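Local coordinates for protein 1-pyrroline-5-carboxylate dehydrogenase (Thermus thermophilus, PDB 1UZB) that probably catalyses the NAD-dependent oxidation of glutamate semialdehyde, the open form of 1-pyrroline-5-carboxylate, to glutamate in proline breakdown, at residues R28-E33 with E117-Y122; V121-K126 with D211-G216; N57-S62 with L360-S365; A107-R112 with A217-I222. One frame throughout, in Å; residues are numbered along the deposited sequence.

Contact 1. Residues R28-E33 with E117-Y122; sequences RRVREE and EATLVY
Val30 of helix 17-32 points into helix 113-124 and meets Ala118, Thr119 and Tyr122. The two short helical segments approach to 9.1 Å between axes and cross at -57°. Most of the apolar contact comes from the two methyls of Val30. CG1 lies anti to the backbone N (chi1 168°), and CG2 lies anti to the carbonyl carbon. This turns CG2 to Ala118 and CG1 to the tyrosine ring, with Thr119 OG1 near both. Val30 CG2 packs on Ala118 CB at 3.6 Å. Val30 CG1 comes to 3.8 Å from Tyr122 CD1, with the valine and tyrosine side chains running past each other in opposite directions. The neighbouring Arg31 adds only its first methylene, Arg31 CB being 4.0 Å from Tyr122 OH. Val30 CG1 and Arg31 CB both approach the Tyr122 ring obliquely.

The polar atoms here turn to other parts of the chain. Thr119 OG1 lies 3.8 Å from Val30 CG2, but its bonds are with Lys218 NZ and Glu115 O. Tyr122 OH is hydrogen-bonded to Glu355 OE2, and its ring meets Phe34 edge-to-face. Glu33 forms a salt bridge with Arg36.

The N-terminal helix therefore meets helix 113-124 mainly through carbon contacts in a mostly buried interface, while the buried Thr119 and Tyr122 hydroxyls bond to groups outside the two segments.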
loop_
_atom_site.group_PDB
_atom_site.type_symbol
_atom_site.label_atom_id
_atom_site.label_comp_id
_atom_site.label_asym_id
_atom_site.label_seq_id
_atom_site.Cartn_x
_atom_site.Cartn_y
_atom_site.Cartn_z
ATOM N N ARG A 28 -9.058 -6.644 50.358
ATOM C CA ARG A 28 -9.720 -6.268 51.596
ATOM C C ARG A 28 -11.044 -5.552 51.331
ATOM O O ARG A 28 -12.056 -5.864 51.961
ATOM C CB ARG A 28 -8.782 -5.406 52.446
ATOM C CG ARG A 28 -7.690 -6.221 53.118
ATOM C CD ARG A 28 -6.565 -5.367 53.673
ATOM N NE ARG A 28 -5.633 -6.198 54.424
ATOM C CZ ARG A 28 -4.333 -5.958 54.550
ATOM N NH1 ARG A 28 -3.785 -4.896 53.973
ATOM N NH2 ARG A 28 -3.580 -6.793 55.249
ATOM N N ARG A 29 -11.052 -4.608 50.395
ATOM C CA ARG A 29 -12.285 -3.891 50.090
ATOM C C ARG A 29 -13.359 -4.807 49.506
ATOM O O ARG A 29 -14.533 -4.684 49.851
ATOM C CB ARG A 29 -12.009 -2.726 49.141
ATOM C CG ARG A 29 -11.165 -1.640 49.777
ATOM C CD ARG A 29 -11.254 -0.345 49.001
ATOM N NE ARG A 29 -10.422 0.696 49.594
ATOM C CZ ARG A 29 -10.427 1.965 49.204
ATOM N NH1 ARG A 29 -11.226 2.353 48.220
ATOM N NH2 ARG A 29 -9.628 2.845 49.793
ATOM N N VAL A 30 -12.967 -5.723 48.626
ATOM C CA VAL A 30 -13.932 -6.650 48.047
ATOM C C VAL A 30 -14.517 -7.536 49.148
ATOM O O VAL A 30 -15.727 -7.744 49.207
ATOM C CB VAL A 30 -13.281 -7.536 46.959
ATOM C CG1 VAL A 30 -14.208 -8.688 46.590
ATOM C CG2 VAL A 30 -12.983 -6.697 45.726
ATOM N N ARG A 31 -13.654 -8.043 50.025
ATOM C CA ARG A 31 -14.092 -8.898 51.123
ATOM C C ARG A 31 -15.037 -8.146 52.056
ATOM O O ARG A 31 -16.023 -8.703 52.539
ATOM C CB ARG A 31 -12.884 -9.400 51.918
ATOM C CG ARG A 31 -13.240 -10.275 53.114
ATOM C CD ARG A 31 -13.826 -11.611 52.682
ATOM N NE ARG A 31 -14.226 -12.429 53.825
ATOM C CZ ARG A 31 -15.263 -12.160 54.612
ATOM N NH1 ARG A 31 -16.014 -11.091 54.382
ATOM N NH2 ARG A 31 -15.551 -12.959 55.631
ATOM N N GLU A 32 -14.730 -6.880 52.306
ATOM C CA GLU A 32 -15.553 -6.056 53.184
ATOM C C GLU A 32 -16.893 -5.737 52.528
ATOM O O GLU A 32 -17.828 -5.278 53.187
ATOM C CB GLU A 32 -14.798 -4.770 53.532
ATOM C CG GLU A 32 -13.600 -5.015 54.449
ATOM C CD GLU A 32 -12.624 -3.851 54.499
ATOM O OE1 GLU A 32 -11.646 -3.935 55.275
ATOM O OE2 GLU A 32 -12.821 -2.859 53.765
ATOM N N GLU A 33 -16.976 -6.013 51.230
ATOM C CA GLU A 33 -18.174 -5.770 50.437
ATOM C C GLU A 33 -19.047 -7.023 50.304
ATOM O O GLU A 33 -20.128 -6.976 49.719
ATOM C CB GLU A 33 -17.757 -5.269 49.048
ATOM C CG GLU A 33 -18.891 -5.007 48.077
ATOM C CD GLU A 33 -18.383 -4.554 46.723
ATOM O OE1 GLU A 33 -17.600 -5.302 46.099
ATOM O OE2 GLU A 33 -18.763 -3.448 46.283
ATOM N N GLU A 117 -9.910 -8.086 39.712
ATOM C CA GLU A 117 -9.063 -9.241 39.984
ATOM C C GLU A 117 -9.423 -9.842 41.342
ATOM O O GLU A 117 -9.577 -11.056 41.471
ATOM C CB GLU A 117 -7.586 -8.838 39.979
ATOM C CG GLU A 117 -7.078 -8.313 38.640
ATOM C CD GLU A 117 -5.676 -7.747 38.734
ATOM O OE1 GLU A 117 -5.178 -7.584 39.867
ATOM O OE2 GLU A 117 -5.073 -7.458 37.677
ATOM N N ALA A 118 -9.567 -8.983 42.350
ATOM C CA ALA A 118 -9.910 -9.429 43.696
ATOM C C ALA A 118 -11.268 -10.119 43.716
ATOM O O ALA A 118 -11.478 -11.075 44.465
ATOM C CB ALA A 118 -9.913 -8.243 44.651
ATOM N N THR A 119 -12.191 -9.638 42.891
ATOM C CA THR A 119 -13.519 -10.231 42.837
ATOM C C THR A 119 -13.418 -11.637 42.244
ATOM O O THR A 119 -14.126 -12.546 42.670
ATOM C CB THR A 119 -14.493 -9.363 42.012
ATOM O OG1 THR A 119 -14.525 -8.040 42.561
ATOM C CG2 THR A 119 -15.899 -9.944 42.065
ATOM N N LEU A 120 -12.526 -11.819 41.274
ATOM C CA LEU A 120 -12.322 -13.136 40.667
ATOM C C LEU A 120 -11.714 -14.098 41.684
ATOM O O LEU A 120 -12.070 -15.277 41.734
ATOM C CB LEU A 120 -11.386 -13.032 39.460
ATOM C CG LEU A 120 -11.977 -12.426 38.186
ATOM C CD1 LEU A 120 -10.869 -12.239 37.165
ATOM C CD2 LEU A 120 -13.068 -13.333 37.633
ATOM N N VAL A 121 -10.777 -13.594 42.479
ATOM C CA VAL A 121 -10.132 -14.405 43.501
ATOM C C VAL A 121 -11.187 -14.997 44.434
ATOM O O VAL A 121 -11.213 -16.205 44.675
ATOM C CB VAL A 121 -9.136 -13.553 44.331
ATOM C CG1 VAL A 121 -8.655 -14.338 45.543
ATOM C CG2 VAL A 121 -7.951 -13.144 43.461
ATOM N N TYR A 122 -12.065 -14.139 44.944
ATOM C CA TYR A 122 -13.106 -14.577 45.867
ATOM C C TYR A 122 -14.297 -15.305 45.261
ATOM O O TYR A 122 -14.794 -16.259 45.863
ATOM C CB TYR A 122 -13.615 -13.388 46.690
ATOM C CG TYR A 122 -12.624 -12.902 47.720
ATOM C CD1 TYR A 122 -12.112 -11.606 47.671
ATOM C CD2 TYR A 122 -12.181 -13.749 48.737
ATOM C CE1 TYR A 122 -11.182 -11.167 48.610
ATOM C CE2 TYR A 122 -11.253 -13.321 49.677
ATOM C CZ TYR A 122 -10.759 -12.029 49.606
ATOM O OH TYR A 122 -9.837 -11.606 50.535
#

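Contact 2. Residues V121-K126 with D211-G216; sequences VYEVGK and DAVVVG
Glu123 reaches from helix 113-124 to the N-terminal end of helix 213-226, where its carboxylate takes two backbone N-H groups of the first turn. Helix 213-226 links parallel strands 203-207 and 233-235 in a beta-alpha-beta crossover of the Rossmann-like fold of aldehyde dehydrogenases.

The grip is two-handed. Val214 N donates to Glu123 OE1 at 2.8 Å (157°), and Val215 N donates to Glu123 OE2 at 2.9 Å (153°). Both oxygens use their syn lone pairs, so the bonds hold the carboxylate against rotation. Val213 N is also near OE1 but poorly angled for a bond. Val214 CG2 lies 3.5 Å from Glu123 OE1. The positive end of the helix dipole would probably favour the charged form of this buried acid.

The glutamate chain is extended, with CG anti to the backbone N (chi1 -165°), which carries the carboxylate to the start of helix 213-226. On the way Glu123 CG passes 3.3 Å from Asp211 O. Beside it, Val124 CG1 packs on Ala212 CB at 4.0 Å.

Further out, Ser55 of strand 52-57 touches the side chains of Val213 and Val214. Its OG is hydrogen-bonded to Glu123 OE1, the oxygen that also takes Val214 N.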
loop_
_atom_site.group_PDB
_atom_site.type_symbol
_atom_site.label_atom_id
_atom_site.label_comp_id
_atom_site.label_asym_id
_atom_site.label_seq_id
_atom_site.Cartn_x
_atom_site.Cartn_y
_atom_site.Cartn_z
ATOM N N VAL A 121 -10.777 -13.594 42.479
ATOM C CA VAL A 121 -10.132 -14.405 43.501
ATOM C C VAL A 121 -11.187 -14.997 44.434
ATOM O O VAL A 121 -11.213 -16.205 44.675
ATOM C CB VAL A 121 -9.136 -13.553 44.331
ATOM C CG1 VAL A 121 -8.655 -14.338 45.543
ATOM C CG2 VAL A 121 -7.951 -13.144 43.461
ATOM N N TYR A 122 -12.065 -14.139 44.944
ATOM C CA TYR A 122 -13.106 -14.577 45.867
ATOM C C TYR A 122 -14.297 -15.305 45.261
ATOM O O TYR A 122 -14.794 -16.259 45.863
ATOM C CB TYR A 122 -13.615 -13.388 46.690
ATOM C CG TYR A 122 -12.624 -12.902 47.720
ATOM C CD1 TYR A 122 -12.112 -11.606 47.671
ATOM C CD2 TYR A 122 -12.181 -13.749 48.737
ATOM C CE1 TYR A 122 -11.182 -11.167 48.610
ATOM C CE2 TYR A 122 -11.253 -13.321 49.677
ATOM C CZ TYR A 122 -10.759 -12.029 49.606
ATOM O OH TYR A 122 -9.837 -11.606 50.535
ATOM N N GLU A 123 -14.757 -14.884 44.083
ATOM C CA GLU A 123 -15.929 -15.528 43.494
ATOM C C GLU A 123 -15.693 -16.839 42.748
ATOM O O GLU A 123 -16.537 -17.739 42.810
ATOM C CB GLU A 123 -16.689 -14.567 42.572
ATOM C CG GLU A 123 -18.087 -15.093 42.246
ATOM C CD GLU A 123 -18.934 -14.144 41.417
ATOM O OE1 GLU A 123 -20.178 -14.274 41.477
ATOM O OE2 GLU A 123 -18.369 -13.285 40.703
ATOM N N VAL A 124 -14.573 -16.952 42.034
ATOM C CA VAL A 124 -14.300 -18.187 41.304
ATOM C C VAL A 124 -13.003 -18.900 41.689
ATOM O O VAL A 124 -12.609 -19.871 41.048
ATOM C CB VAL A 124 -14.345 -17.980 39.764
ATOM C CG1 VAL A 124 -15.739 -17.524 39.347
ATOM C CG2 VAL A 124 -13.299 -16.975 39.329
ATOM N N GLY A 125 -12.339 -18.414 42.734
ATOM C CA GLY A 125 -11.137 -19.072 43.212
ATOM C C GLY A 125 -9.866 -19.031 42.392
ATOM O O GLY A 125 -9.091 -19.994 42.397
ATOM N N LYS A 126 -9.640 -17.934 41.682
ATOM C CA LYS A 126 -8.416 -17.792 40.904
ATOM C C LYS A 126 -7.346 -17.216 41.816
ATOM O O LYS A 126 -7.651 -16.387 42.678
ATOM C CB LYS A 126 -8.617 -16.828 39.732
ATOM C CG LYS A 126 -9.573 -17.328 38.683
ATOM C CD LYS A 126 -9.357 -16.635 37.350
ATOM C CE LYS A 126 -10.138 -17.359 36.269
ATOM N NZ LYS A 126 -9.823 -16.873 34.898
ATOM N N ASP A 211 -22.088 -19.282 38.689
ATOM C CA ASP A 211 -21.002 -19.160 39.658
ATOM C C ASP A 211 -20.233 -17.846 39.605
ATOM O O ASP A 211 -19.411 -17.577 40.483
ATOM C CB ASP A 211 -20.009 -20.313 39.478
ATOM C CG ASP A 211 -20.596 -21.658 39.860
ATOM O OD1 ASP A 211 -20.957 -21.833 41.042
ATOM O OD2 ASP A 211 -20.692 -22.540 38.979
ATOM N N ALA A 212 -20.502 -17.026 38.594
ATOM C CA ALA A 212 -19.787 -15.766 38.437
ATOM C C ALA A 212 -20.687 -14.567 38.160
ATOM O O ALA A 212 -20.309 -13.653 37.426
ATOM C CB ALA A 212 -18.753 -15.912 37.320
ATOM N N VAL A 213 -21.868 -14.553 38.767
ATOM C CA VAL A 213 -22.807 -13.454 38.558
ATOM C C VAL A 213 -22.358 -12.112 39.151
ATOM O O VAL A 213 -22.694 -11.054 38.619
ATOM C CB VAL A 213 -24.205 -13.796 39.128
ATOM C CG1 VAL A 213 -24.800 -14.963 38.364
ATOM C CG2 VAL A 213 -24.103 -14.123 40.612
ATOM N N VAL A 214 -21.599 -12.140 40.243
ATOM C CA VAL A 214 -21.164 -10.887 40.851
ATOM C C VAL A 214 -20.170 -10.123 39.988
ATOM O O VAL A 214 -20.323 -8.920 39.775
ATOM C CB VAL A 214 -20.541 -11.111 42.248
ATOM C CG1 VAL A 214 -19.975 -9.801 42.784
ATOM C CG2 VAL A 214 -21.599 -11.644 43.203
ATOM N N VAL A 215 -19.149 -10.806 39.488
ATOM C CA VAL A 215 -18.177 -10.111 38.660
ATOM C C VAL A 215 -18.815 -9.654 37.343
ATOM O O VAL A 215 -18.402 -8.648 36.763
ATOM C CB VAL A 215 -16.926 -10.978 38.392
ATOM C CG1 VAL A 215 -17.233 -12.063 37.374
ATOM C CG2 VAL A 215 -15.783 -10.087 37.936
ATOM N N GLY A 216 -19.825 -10.386 36.880
ATOM C CA GLY A 216 -20.514 -9.994 35.664
ATOM C C GLY A 216 -21.247 -8.683 35.906
ATOM O O GLY A 216 -21.303 -7.809 35.036
#

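Contact 3. Residues N57-S62 with L360-S365; sequences NPSAPS and LGPVVS
Ser59, which touches Pro362 across the contact, donates its backbone N to Asn57 OD1 at 2.8 Å. This bond makes an Asx turn at the start of the type I beta turn from Asn57 to Ala60. It is fairly straight at 151°, but the donor sits above the carbonyl plane of the amide. The other end of that amide, Asn57 ND2, is hydrogen-bonded to Glu63 OE1, so the group is held at both its oxygen and its nitrogen.

The turn presents Pro58 and Ser59 to the loop 360-365. The two proline rings meet at a slant, Pro58 CB lying 3.7 Å from Pro362 CG. Pro362 CB also approaches Pro58 O at 3.4 Å. Pro58 CB rests near two backbone oxygens, Val363 O and Val364 O, each at 3.5 Å. Ser59 OG lies anti to the carbonyl carbon (chi1 -67°), which places it 3.3 Å from Pro362 CD. Its hydrogen bond, however, is with Ala354 N.

Gln318 bonds to loop 360-365 through Gly361 N and Pro362 O, and Tyr397 makes backbone bonds to both Pro58 and Val363. The contact thus joins two loops. One is the connection between strands 52-57 and 64-69; the other leads into helix 366-379, whose first turn is capped by Ser365 OG at Gln368 N.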
loop_
_atom_site.group_PDB
_atom_site.type_symbol
_atom_site.label_atom_id
_atom_site.label_comp_id
_atom_site.label_asym_id
_atom_site.label_seq_id
_atom_site.Cartn_x
_atom_site.Cartn_y
_atom_site.Cartn_z
ATOM N N ASN A 57 -18.207 -18.287 47.948
ATOM C CA ASN A 57 -16.753 -18.262 47.857
ATOM C C ASN A 57 -16.326 -19.732 47.824
ATOM O O ASN A 57 -16.468 -20.441 48.814
ATOM C CB ASN A 57 -16.186 -17.573 49.101
ATOM C CG ASN A 57 -14.675 -17.575 49.144
ATOM O OD1 ASN A 57 -14.014 -18.215 48.328
ATOM N ND2 ASN A 57 -14.116 -16.863 50.114
ATOM N N PRO A 58 -15.795 -20.213 46.689
ATOM C CA PRO A 58 -15.382 -21.621 46.614
ATOM C C PRO A 58 -14.254 -22.010 47.565
ATOM O O PRO A 58 -14.017 -23.197 47.796
ATOM C CB PRO A 58 -15.008 -21.797 45.144
ATOM C CG PRO A 58 -14.521 -20.429 44.752
ATOM C CD PRO A 58 -15.532 -19.513 45.419
ATOM N N SER A 59 -13.560 -21.014 48.108
ATOM C CA SER A 59 -12.476 -21.266 49.051
ATOM C C SER A 59 -13.022 -21.418 50.472
ATOM O O SER A 59 -12.341 -21.937 51.355
ATOM C CB SER A 59 -11.455 -20.124 49.012
ATOM O OG SER A 59 -10.772 -20.098 47.770
ATOM N N ALA A 60 -14.253 -20.958 50.670
ATOM C CA ALA A 60 -14.949 -21.022 51.960
ATOM C C ALA A 60 -16.423 -20.817 51.610
ATOM O O ALA A 60 -16.971 -19.729 51.799
ATOM C CB ALA A 60 -14.459 -19.907 52.878
ATOM N N PRO A 61 -17.083 -21.872 51.102
ATOM C CA PRO A 61 -18.492 -21.834 50.696
ATOM C C PRO A 61 -19.555 -21.368 51.678
ATOM O O PRO A 61 -20.708 -21.211 51.293
ATOM C CB PRO A 61 -18.742 -23.252 50.176
ATOM C CG PRO A 61 -17.799 -24.077 50.972
ATOM C CD PRO A 61 -16.544 -23.238 50.985
ATOM N N SER A 62 -19.183 -21.145 52.932
ATOM C CA SER A 62 -20.149 -20.662 53.911
ATOM C C SER A 62 -20.244 -19.145 53.761
ATOM O O SER A 62 -21.159 -18.510 54.289
ATOM C CB SER A 62 -19.705 -21.017 55.334
ATOM O OG SER A 62 -18.478 -20.390 55.662
ATOM N N LEU A 360 -2.608 -23.418 43.445
ATOM C CA LEU A 360 -3.955 -23.850 43.089
ATOM C C LEU A 360 -4.962 -23.442 44.146
ATOM O O LEU A 360 -4.729 -23.621 45.341
ATOM C CB LEU A 360 -4.052 -25.370 42.943
ATOM C CG LEU A 360 -3.625 -26.040 41.640
ATOM C CD1 LEU A 360 -2.115 -26.170 41.613
ATOM C CD2 LEU A 360 -4.268 -27.415 41.542
ATOM N N GLY A 361 -6.070 -22.873 43.696
ATOM C CA GLY A 361 -7.135 -22.517 44.606
ATOM C C GLY A 361 -8.074 -23.713 44.561
ATOM O O GLY A 361 -7.650 -24.816 44.216
ATOM N N PRO A 362 -9.355 -23.532 44.896
ATOM C CA PRO A 362 -10.354 -24.604 44.890
ATOM C C PRO A 362 -11.011 -24.711 43.521
ATOM O O PRO A 362 -10.869 -23.811 42.692
ATOM C CB PRO A 362 -11.355 -24.115 45.919
ATOM C CG PRO A 362 -11.406 -22.647 45.594
ATOM C CD PRO A 362 -9.937 -22.279 45.410
ATOM N N VAL A 363 -11.717 -25.809 43.266
ATOM C CA VAL A 363 -12.447 -25.896 42.011
ATOM C C VAL A 363 -13.657 -24.996 42.282
ATOM O O VAL A 363 -13.950 -24.669 43.438
ATOM C CB VAL A 363 -12.836 -27.348 41.633
ATOM C CG1 VAL A 363 -11.577 -28.124 41.267
ATOM C CG2 VAL A 363 -13.568 -28.029 42.767
ATOM N N VAL A 364 -14.360 -24.595 41.232
ATOM C CA VAL A 364 -15.441 -23.626 41.374
ATOM C C VAL A 364 -16.700 -23.911 42.190
ATOM O O VAL A 364 -17.292 -22.979 42.737
ATOM C CB VAL A 364 -15.871 -23.109 39.975
ATOM C CG1 VAL A 364 -16.871 -24.058 39.339
ATOM C CG2 VAL A 364 -16.431 -21.700 40.090
ATOM N N SER A 365 -17.117 -25.165 42.293
ATOM C CA SER A 365 -18.344 -25.457 43.031
ATOM C C SER A 365 -18.382 -26.877 43.554
ATOM O O SER A 365 -17.540 -27.700 43.203
ATOM C CB SER A 365 -19.552 -25.250 42.121
ATOM O OG SER A 365 -19.532 -26.202 41.066
#

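Contact 4. Residues A107-R112 with A217-I222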
loop_
_atom_site.group_PDB
_atom_site.type_symbol
_atom_site.label_atom_id
_atom_site.label_comp_id
_atom_site.label_asym_id
_atom_site.label_seq_id
_atom_site.Cartn_x
_atom_site.Cartn_y
_atom_site.Cartn_z
ATOM N N ALA A 107 -10.877 1.992 29.316
ATOM C CA ALA A 107 -10.173 2.876 30.239
ATOM C C ALA A 107 -10.768 2.750 31.636
ATOM O O ALA A 107 -10.042 2.747 32.631
ATOM C CB ALA A 107 -10.258 4.321 29.759
ATOM N N LEU A 108 -12.090 2.647 31.705
ATOM C CA LEU A 108 -12.771 2.502 32.984
ATOM C C LEU A 108 -12.451 1.148 33.614
ATOM O O LEU A 108 -12.268 1.052 34.830
ATOM C CB LEU A 108 -14.283 2.663 32.798
ATOM C CG LEU A 108 -14.737 4.064 32.374
ATOM C CD1 LEU A 108 -16.230 4.049 32.081
ATOM C CD2 LEU A 108 -14.413 5.074 33.473
ATOM N N MET A 109 -12.379 0.101 32.794
ATOM C CA MET A 109 -12.061 -1.221 33.316
ATOM C C MET A 109 -10.619 -1.243 33.818
ATOM O O MET A 109 -10.328 -1.825 34.864
ATOM C CB MET A 109 -12.251 -2.289 32.236
ATOM C CG MET A 109 -11.991 -3.707 32.741
ATOM S SD MET A 109 -12.400 -5.012 31.556
ATOM C CE MET A 109 -14.186 -5.033 31.686
ATOM N N ARG A 110 -9.718 -0.599 33.080
ATOM C CA ARG A 110 -8.316 -0.559 33.471
ATOM C C ARG A 110 -8.141 0.106 34.839
ATOM O O ARG A 110 -7.308 -0.320 35.641
ATOM C CB ARG A 110 -7.492 0.179 32.408
ATOM C CG ARG A 110 -5.988 0.101 32.623
ATOM C CD ARG A 110 -5.202 0.783 31.506
ATOM N NE ARG A 110 -5.349 0.117 30.211
ATOM C CZ ARG A 110 -6.120 0.553 29.219
ATOM N NH1 ARG A 110 -6.185 -0.125 28.079
ATOM N NH2 ARG A 110 -6.826 1.667 29.361
ATOM N N ARG A 111 -8.930 1.140 35.113
ATOM C CA ARG A 111 -8.829 1.825 36.399
ATOM C C ARG A 111 -9.434 1.025 37.553
ATOM O O ARG A 111 -9.216 1.357 38.716
ATOM C CB ARG A 111 -9.476 3.211 36.310
ATOM C CG ARG A 111 -8.671 4.175 35.456
ATOM C CD ARG A 111 -9.457 5.405 35.052
ATOM N NE ARG A 111 -8.668 6.243 34.155
ATOM C CZ ARG A 111 -9.165 6.902 33.113
ATOM N NH1 ARG A 111 -10.458 6.827 32.828
ATOM N NH2 ARG A 111 -8.359 7.623 32.346
ATOM N N ARG A 112 -10.189 -0.026 37.236
ATOM C CA ARG A 112 -10.803 -0.873 38.262
ATOM C C ARG A 112 -10.202 -2.278 38.241
ATOM O O ARG A 112 -10.787 -3.228 38.766
ATOM C CB ARG A 112 -12.319 -0.967 38.047
ATOM C CG ARG A 112 -13.061 0.337 38.294
ATOM C CD ARG A 112 -14.567 0.166 38.145
ATOM N NE ARG A 112 -15.122 -0.774 39.117
ATOM C CZ ARG A 112 -16.422 -1.019 39.262
ATOM N NH1 ARG A 112 -16.841 -1.890 40.170
ATOM N NH2 ARG A 112 -17.304 -0.391 38.498
ATOM N N ALA A 217 -21.814 -8.544 37.099
ATOM C CA ALA A 217 -22.520 -7.322 37.454
ATOM C C ALA A 217 -21.540 -6.151 37.485
ATOM O O ALA A 217 -21.866 -5.055 37.038
ATOM C CB ALA A 217 -23.197 -7.478 38.810
ATOM N N LYS A 218 -20.337 -6.384 38.006
ATOM C CA LYS A 218 -19.338 -5.324 38.068
ATOM C C LYS A 218 -18.910 -4.896 36.670
ATOM O O LYS A 218 -18.603 -3.725 36.443
ATOM C CB LYS A 218 -18.129 -5.763 38.900
ATOM C CG LYS A 218 -18.453 -5.925 40.375
ATOM C CD LYS A 218 -17.201 -6.144 41.209
ATOM C CE LYS A 218 -17.537 -6.212 42.690
ATOM N NZ LYS A 218 -16.310 -6.226 43.527
ATOM N N VAL A 219 -18.886 -5.834 35.727
ATOM C CA VAL A 219 -18.537 -5.477 34.359
ATOM C C VAL A 219 -19.657 -4.578 33.824
ATOM O O VAL A 219 -19.394 -3.607 33.117
ATOM C CB VAL A 219 -18.371 -6.736 33.471
ATOM C CG1 VAL A 219 -18.275 -6.337 32.002
ATOM C CG2 VAL A 219 -17.111 -7.495 33.891
ATOM N N PHE A 220 -20.907 -4.880 34.174
ATOM C CA PHE A 220 -22.003 -4.041 33.710
ATOM C C PHE A 220 -21.993 -2.657 34.343
ATOM O O PHE A 220 -22.481 -1.698 33.743
ATOM C CB PHE A 220 -23.359 -4.726 33.895
ATOM C CG PHE A 220 -23.825 -5.426 32.656
ATOM C CD1 PHE A 220 -23.265 -6.642 32.280
ATOM C CD2 PHE A 220 -24.739 -4.817 31.801
ATOM C CE1 PHE A 220 -23.599 -7.239 31.070
ATOM C CE2 PHE A 220 -25.081 -5.405 30.585
ATOM C CZ PHE A 220 -24.508 -6.619 30.217
ATOM N N GLU A 221 -21.432 -2.538 35.542
ATOM C CA GLU A 221 -21.329 -1.225 36.167
ATOM C C GLU A 221 -20.434 -0.391 35.251
ATOM O O GLU A 221 -20.665 0.798 35.050
ATOM C CB GLU A 221 -20.684 -1.312 37.550
ATOM C CG GLU A 221 -21.585 -1.842 38.648
ATOM C CD GLU A 221 -20.906 -1.801 40.002
ATOM O OE1 GLU A 221 -19.832 -2.417 40.142
ATOM O OE2 GLU A 221 -21.442 -1.153 40.924
ATOM N N ILE A 222 -19.405 -1.029 34.697
ATOM C CA ILE A 222 -18.490 -0.348 33.793
ATOM C C ILE A 222 -19.209 0.045 32.500
ATOM O O ILE A 222 -19.060 1.171 32.018
ATOM C CB ILE A 222 -17.266 -1.236 33.476
ATOM C CG1 ILE A 222 -16.413 -1.395 34.740
ATOM C CG2 ILE A 222 -16.439 -0.617 32.357
ATOM C CD1 ILE A 222 -15.307 -2.431 34.622
#
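Arg112 and Glu221 both leave their backbones with CG anti to the carbonyl carbon and then take different shapes. The arginine bends at chi3 (62°), while the glutamate stays extended beyond CG, and the two side chains cross at about a right angle. Their ends meet in a salt bridge. Arg112 NH1 donates to Glu221 OE1 at 3.0 Å in a nearly straight bond of 170°. The oxygen lies in the guanidinium plane, at its edge, but is itself met from above the carboxylate plane. The two planes are 68° apart. Both groups have a second charged partner: Arg112 NH1 also pairs with Glu115 OE2, and Glu221 OE2 with Arg36 NH2.

The contact joins the C-terminal end of helix 95-111, with Arg112 just past it at the N-cap of helix 113-124, to helix 213-226 of the Rossmann-like domain. The two run obliquely antiparallel, 10.1 Å apart between the axes of the short segments.

Ile222 makes most of the apolar contact beside the salt bridge. Its CD1 reaches 3.7 Å from Met109 CA. Ile222 CG2 lies 3.9 Å from Leu108 CB. Ile222 CG1 lies obliquely to the guanidinium, 4.0 Å from Arg112 NH2. Met109 CE lies 4.1 Å from Ile222 CD1, with Val219 CG1 a little farther off. Arg111 forms a salt bridge with the terminal carboxylate of Phe516 of the second subunit.

In the fold
Contacts 1 and 2 both use helix 113-124 and have centres 9 Å apart. Contacts 2 and 4 share helix 213-226, with centres 15 Å apart. Lys218 ties contact 4 to contact 1: its NZ lies 2.7 Å from Thr119 OG1 and 3.0 Å from Glu33 OE1, the latter a salt bridge. Contact 3 lies about 10 Å from contact 2, centre to centre, and touches it where Pro58 CD approaches Glu123 O at 3.3 Å. It stays about 13 Å from contact 4 at the nearest atoms. Helix 213-226 places contacts 2 and 4 on the Rossmann-like unit that binds the dinucleotide in this family.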